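Her-1 protein (Caenorhabditis elegans, PDB 1SZH) dictates male development in the worm as a secreted signalling protein that inhibits tra-2a and probably acts directly in cell signaling during sex determination. Local coordinates at residues R88-R93 against K113-L118; N96-P101 against A106-S111. The protein carries 2 engineered substitutions. One frame throughout, in Å; residues are numbered along the deposited sequence.

Interaction 1: residues R88-R93 against K113-L118; sequences RRCENR and KSCSLL. With ACT (acetate ion), chain C.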
loop_
_atom_site.group_PDB
_atom_site.type_symbol
_atom_site.label_atom_id
_atom_site.label_comp_id
_atom_site.label_asym_id
_atom_site.label_seq_id
_atom_site.Cartn_x
_atom_site.Cartn_y
_atom_site.Cartn_z
ATOM N N ARG A 88 7.025 -3.041 15.446
ATOM C CA ARG A 88 6.146 -1.892 15.233
ATOM C C ARG A 88 6.713 -1.014 14.116
ATOM O O ARG A 88 5.963 -0.466 13.311
ATOM C CB ARG A 88 6.025 -1.085 16.522
ATOM C CG ARG A 88 5.150 0.149 16.421
ATOM C CD ARG A 88 4.788 0.643 17.825
ATOM N NE ARG A 88 3.995 1.871 17.811
ATOM C CZ ARG A 88 4.474 3.070 17.491
ATOM N NH1 ARG A 88 5.751 3.208 17.161
ATOM N NH2 ARG A 88 3.677 4.130 17.499
ATOM N N ARG A 89 8.037 -0.903 14.052
ATOM C CA ARG A 89 8.638 -0.102 12.997
ATOM C C ARG A 89 8.366 -0.715 11.622
ATOM O O ARG A 89 8.056 0.001 10.675
ATOM C CB ARG A 89 10.157 0.023 13.199
ATOM C CG ARG A 89 10.804 0.959 12.226
ATOM C CD ARG A 89 12.279 1.070 12.503
ATOM N NE ARG A 89 12.894 2.096 11.667
ATOM C CZ ARG A 89 14.216 2.247 11.571
ATOM N NH1 ARG A 89 15.027 1.445 12.250
ATOM N NH2 ARG A 89 14.721 3.183 10.794
ATOM N N CYS A 90 8.497 -2.034 11.509
ATOM C CA CYS A 90 8.244 -2.672 10.220
ATOM C C CYS A 90 6.748 -2.583 9.904
ATOM O O CYS A 90 6.366 -2.392 8.747
ATOM C CB CYS A 90 8.717 -4.140 10.272
ATOM S SG CYS A 90 8.742 -5.090 8.733
ATOM N N GLU A 91 5.899 -2.703 10.928
ATOM C CA GLU A 91 4.451 -2.611 10.702
ATOM C C GLU A 91 4.101 -1.238 10.115
ATOM O O GLU A 91 3.367 -1.137 9.111
ATOM C CB GLU A 91 3.681 -2.816 12.013
ATOM C CG GLU A 91 2.195 -2.479 11.915
ATOM C CD GLU A 91 1.450 -2.749 13.198
ATOM O OE1 GLU A 91 2.101 -3.139 14.188
ATOM O OE2 GLU A 91 0.213 -2.572 13.211
ATOM N N ASN A 92 4.649 -0.185 10.719
ATOM C CA ASN A 92 4.376 1.174 10.243
ATOM C C ASN A 92 4.958 1.442 8.858
ATOM O O ASN A 92 4.313 2.110 8.048
ATOM C CB ASN A 92 4.880 2.204 11.258
ATOM C CG ASN A 92 4.052 2.198 12.537
ATOM O OD1 ASN A 92 2.857 1.881 12.512
ATOM N ND2 ASN A 92 4.673 2.561 13.654
ATOM N N ARG A 93 6.152 0.914 8.591
ATOM C CA ARG A 93 6.802 1.063 7.296
ATOM C C ARG A 93 5.892 0.374 6.271
ATOM O O ARG A 93 5.622 0.915 5.204
ATOM C CB ARG A 93 8.184 0.394 7.344
ATOM C CG ARG A 93 8.798 -0.051 6.000
ATOM C CD ARG A 93 9.557 1.039 5.271
ATOM N NE ARG A 93 10.612 1.700 6.044
ATOM C CZ ARG A 93 11.912 1.379 6.036
ATOM N NH1 ARG A 93 12.375 0.374 5.308
ATOM N NH2 ARG A 93 12.772 2.136 6.714
ATOM N N LYS A 113 9.952 -7.230 3.002
ATOM C CA LYS A 113 10.647 -8.487 3.271
ATOM C C LYS A 113 11.951 -8.185 4.006
ATOM O O LYS A 113 12.316 -8.908 4.921
ATOM C CB LYS A 113 10.948 -9.234 1.967
ATOM C CG LYS A 113 11.568 -10.618 2.189
ATOM C CD LYS A 113 11.655 -11.383 0.884
ATOM C CE LYS A 113 12.202 -12.795 1.097
ATOM N NZ LYS A 113 12.221 -13.553 -0.185
ATOM N N SER A 114 12.632 -7.104 3.629
ATOM C CA SER A 114 13.885 -6.777 4.296
ATOM C C SER A 114 13.701 -6.421 5.764
ATOM O O SER A 114 14.471 -6.891 6.589
ATOM C CB SER A 114 14.598 -5.653 3.554
ATOM O OG SER A 114 15.098 -6.157 2.323
ATOM N N CYS A 115 12.697 -5.616 6.126
ATOM C CA CYS A 115 12.563 -5.296 7.541
ATOM C C CYS A 115 12.074 -6.445 8.400
ATOM O O CYS A 115 12.218 -6.412 9.612
ATOM C CB CYS A 115 11.708 -4.044 7.813
ATOM S SG CYS A 115 10.041 -3.904 7.258
ATOM N N SER A 116 11.504 -7.454 7.772
ATOM C CA SER A 116 11.020 -8.596 8.534
ATOM C C SER A 116 11.958 -9.806 8.356
ATOM O O SER A 116 11.575 -10.933 8.656
ATOM C CB SER A 116 9.583 -8.971 8.086
ATOM O OG SER A 116 9.553 -9.297 6.696
ATOM N N LEU A 117 13.188 -9.596 7.883
ATOM C CA LEU A 117 14.092 -10.737 7.663
ATOM C C LEU A 117 14.361 -11.650 8.848
ATOM O O LEU A 117 14.645 -12.840 8.665
ATOM C CB LEU A 117 15.435 -10.260 7.106
ATOM C CG LEU A 117 15.442 -9.944 5.613
ATOM C CD1 LEU A 117 16.811 -9.373 5.236
ATOM C CD2 LEU A 117 15.154 -11.189 4.788
ATOM N N LEU A 118 14.301 -11.109 10.054
ATOM C CA LEU A 118 14.534 -11.925 11.238
ATOM C C LEU A 118 13.213 -12.389 11.846
ATOM O O LEU A 118 13.171 -12.902 12.963
ATOM C CB LEU A 118 15.358 -11.154 12.269
ATOM C CG LEU A 118 16.723 -10.691 11.753
ATOM C CD1 LEU A 118 17.523 -10.113 12.908
ATOM C CD2 LEU A 118 17.476 -11.843 11.139
HETATM C C ACT C . 11.131 4.058 8.823
HETATM O O ACT C . 10.209 3.884 7.900
HETATM O OXT ACT C . 10.998 3.828 10.079
HETATM C CH3 ACT C . 12.497 4.547 8.484
#
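Arg-93, whose CG packs 4.2 Å from SG of Cys-115, also makes the shortest polar bond here: its NE gives a hydrogen to acetate O at 2.9 Å. The other acetate oxygen, OXT, takes a hydrogen from NE of Arg-89 at 3.0 Å, along a nearly straight line (175°). Each oxygen lies at the edge of its guanidinium, in the plane of the group, so the carboxylate spans two arginines one helical turn apart. They get there differently: the Arg-89 chain runs extended from CG to NE, whereas Arg-93 folds back at chi2 and chi3, which brings its NE round to the anion. NH1 of Arg-93 also makes a weak hydrogen bond to Ser-111 on the facing helix.

Beside this polar patch the link between the segments is covalent. Cys-90 and Cys-115 close a disulfide with SG to SG at 2.3 Å, and a positive chi3 of 71° gives it a right-handed twist. The two halves are built unequally. SG of Cys-90 stands opposite its own backbone N (chi1 -171°), while SG of Cys-115 sits between its backbone N and carbonyl carbon; the CB of each residue comes within 3.3 Å of the other's sulfur. Cys-90 SG also touches CB of Ser-116 at 4.0 Å, just past the end of helix 105-115, where the Ser-116 hydroxyl bonds back to the carbonyl of Ile-112. Phe-79 packs on both Cys-90 and Ser-116.

With only 166 Å² buried in all, the bridge rather than broad packing fastens these segments, as suits a secreted protein rich in disulfides. The acetate probably came from the crystallisation liquor; its capture is consistent with a locally cationic surface that can hold a small carboxylate in the crystal.

Interaction 2: residues N96-P101 against A106-S111; sequences NLMTSP and ATRLDS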
loop_
_atom_site.group_PDB
_atom_site.type_symbol
_atom_site.label_atom_id
_atom_site.label_comp_id
_atom_site.label_asym_id
_atom_site.label_seq_id
_atom_site.Cartn_x
_atom_site.Cartn_y
_atom_site.Cartn_z
ATOM N N ASN A 96 2.737 2.387 5.530
ATOM C CA ASN A 96 3.029 3.535 4.680
ATOM C C ASN A 96 3.267 3.083 3.235
ATOM O O ASN A 96 2.695 3.651 2.319
ATOM C CB ASN A 96 4.249 4.298 5.205
ATOM C CG ASN A 96 3.911 5.166 6.409
ATOM O OD1 ASN A 96 2.802 5.707 6.506
ATOM N ND2 ASN A 96 4.866 5.318 7.322
ATOM N N LEU A 97 4.092 2.065 3.039
ATOM C CA LEU A 97 4.360 1.582 1.684
ATOM C C LEU A 97 3.090 1.113 0.999
ATOM O O LEU A 97 2.847 1.437 -0.168
ATOM C CB LEU A 97 5.354 0.405 1.719
ATOM C CG LEU A 97 6.801 0.749 2.071
ATOM C CD1 LEU A 97 7.568 -0.537 2.445
ATOM C CD2 LEU A 97 7.436 1.453 0.894
ATOM N N MET A 98 2.279 0.353 1.720
ATOM C CA MET A 98 1.081 -0.233 1.119
ATOM C C MET A 98 -0.038 0.738 0.837
ATOM O O MET A 98 -1.054 0.357 0.257
ATOM C CB MET A 98 0.579 -1.392 1.997
ATOM C CG MET A 98 1.598 -2.552 2.107
ATOM S SD MET A 98 1.769 -3.533 0.574
ATOM C CE MET A 98 0.260 -4.542 0.641
ATOM N N THR A 99 0.132 1.992 1.252
ATOM C CA THR A 99 -0.876 3.004 0.958
ATOM C C THR A 99 -0.285 4.128 0.073
ATOM O O THR A 99 -0.902 5.178 -0.087
ATOM C CB THR A 99 -1.482 3.612 2.259
ATOM O OG1 THR A 99 -0.426 4.077 3.113
ATOM C CG2 THR A 99 -2.318 2.571 3.003
ATOM N N SER A 100 0.903 3.886 -0.503
ATOM C CA SER A 100 1.601 4.858 -1.367
ATOM C C SER A 100 1.316 4.407 -2.812
ATOM O O SER A 100 1.948 3.493 -3.323
ATOM C CB SER A 100 3.102 4.845 -1.055
ATOM O OG SER A 100 3.303 5.331 0.267
ATOM N N PRO A 101 0.376 5.074 -3.492
ATOM C CA PRO A 101 0.040 4.650 -4.860
ATOM C C PRO A 101 1.109 4.591 -5.926
ATOM O O PRO A 101 0.988 3.782 -6.862
ATOM C CB PRO A 101 -1.113 5.579 -5.241
ATOM C CG PRO A 101 -0.769 6.858 -4.516
ATOM C CD PRO A 101 -0.333 6.320 -3.142
ATOM N N ALA A 106 6.998 -4.656 -6.446
ATOM C CA ALA A 106 8.316 -5.182 -6.137
ATOM C C ALA A 106 9.090 -4.329 -5.150
ATOM O O ALA A 106 9.720 -4.855 -4.230
ATOM C CB ALA A 106 9.118 -5.363 -7.422
ATOM N N THR A 107 9.019 -3.019 -5.329
ATOM C CA THR A 107 9.733 -2.109 -4.442
ATOM C C THR A 107 9.164 -2.182 -3.028
ATOM O O THR A 107 9.913 -2.236 -2.059
ATOM C CB THR A 107 9.667 -0.671 -4.978
ATOM O OG1 THR A 107 10.325 -0.627 -6.247
ATOM C CG2 THR A 107 10.376 0.302 -4.021
ATOM N N ARG A 108 7.841 -2.204 -2.907
ATOM C CA ARG A 108 7.236 -2.297 -1.581
ATOM C C ARG A 108 7.606 -3.623 -0.926
ATOM O O ARG A 108 8.031 -3.659 0.228
ATOM C CB ARG A 108 5.710 -2.288 -1.644
ATOM C CG ARG A 108 5.057 -1.105 -2.291
ATOM C CD ARG A 108 3.557 -1.318 -2.198
ATOM N NE ARG A 108 2.825 -0.251 -2.894
ATOM C CZ ARG A 108 1.506 -0.123 -2.841
ATOM N NH1 ARG A 108 0.761 -0.997 -2.144
ATOM N NH2 ARG A 108 0.931 0.897 -3.455
ATOM N N LEU A 109 7.407 -4.722 -1.657
ATOM C CA LEU A 109 7.643 -6.031 -1.084
ATOM C C LEU A 109 9.092 -6.282 -0.718
ATOM O O LEU A 109 9.370 -6.945 0.283
ATOM C CB LEU A 109 7.077 -7.128 -2.000
ATOM C CG LEU A 109 5.552 -7.083 -2.181
ATOM C CD1 LEU A 109 5.117 -8.134 -3.217
ATOM C CD2 LEU A 109 4.845 -7.336 -0.852
ATOM N N ASP A 110 10.019 -5.753 -1.505
ATOM C CA ASP A 110 11.433 -5.927 -1.184
ATOM C C ASP A 110 11.729 -5.239 0.153
ATOM O O ASP A 110 12.455 -5.781 0.990
ATOM C CB ASP A 110 12.328 -5.324 -2.276
ATOM C CG ASP A 110 12.304 -6.129 -3.565
ATOM O OD1 ASP A 110 11.962 -7.334 -3.522
ATOM O OD2 ASP A 110 12.645 -5.554 -4.620
ATOM N N SER A 111 11.153 -4.055 0.364
ATOM C CA SER A 111 11.404 -3.305 1.604
ATOM C C SER A 111 10.748 -3.982 2.794
ATOM O O SER A 111 11.353 -4.088 3.862
ATOM C CB SER A 111 10.901 -1.851 1.445
ATOM O OG SER A 111 11.079 -1.139 2.664
HETATM O O HOH W 1 -1.834 -2.116 -0.474
#
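Arg-108 reaches from helix 105-115 to the chain leaving helix 85-97 and turns one face of its guanidinium to Leu-97 O. That oxygen lies 3.2 Å above the plane, toward the rim, too poorly angled to bond NE, which instead gives its hydrogen to Ile-103 O. An extended chain from CG to NE carries the flat group this far. Its NH2 makes a short but bent, weak bond to Ser-100 O (2.8 Å, 126°), and a hydrogen bond also joins it to Tyr-52 OH. In the guanidinium plane, at the edge, a water weakly accepts from NH1 and donates to Met-98 O at 2.7 Å. The bent Met-98 side chain passes obliquely across the arginine, SD 3.9 Å from NH1. One helical turn on from Arg-108, Ser-111 sets its OG 3.6 Å from CD1 of Leu-97.

The carbonyl end is itself braced: Ser-100 OG donates to Asn-96 O at 2.7 Å from above the carbonyl plane, while Thr-99 N approaches from the opposite face. A methionine in place of Arg-108 would probably leave Ser-100 O and Ile-103 O without this donor and Tyr-52 OH without its partner. The arrangement is that of an antiparallel helical hairpin, with a type I turn from Leu-97 to Ser-100 leading out of its first helix.

From the N terminus the chain passes through helices 8-18, 24-33 and 47-59 before it enters helix 85-97, which supplies 88-93 to interaction 1 and the start of 96-101 to interaction 2. It then turns, runs through a short connection and returns along helix 105-115. Interaction 2 closes first, a tight loop with four residues between its segments; interaction 1 closes outside it, with 19 between, so the two nest and do not cross. Their centres lie about 12 Å apart, one near the turn and deep in the chain, the other further out where the second helix ends. Together they join the same two helices at successive levels, and Tyr-52 and Gln-56 of helix 47-59 meet the inner one.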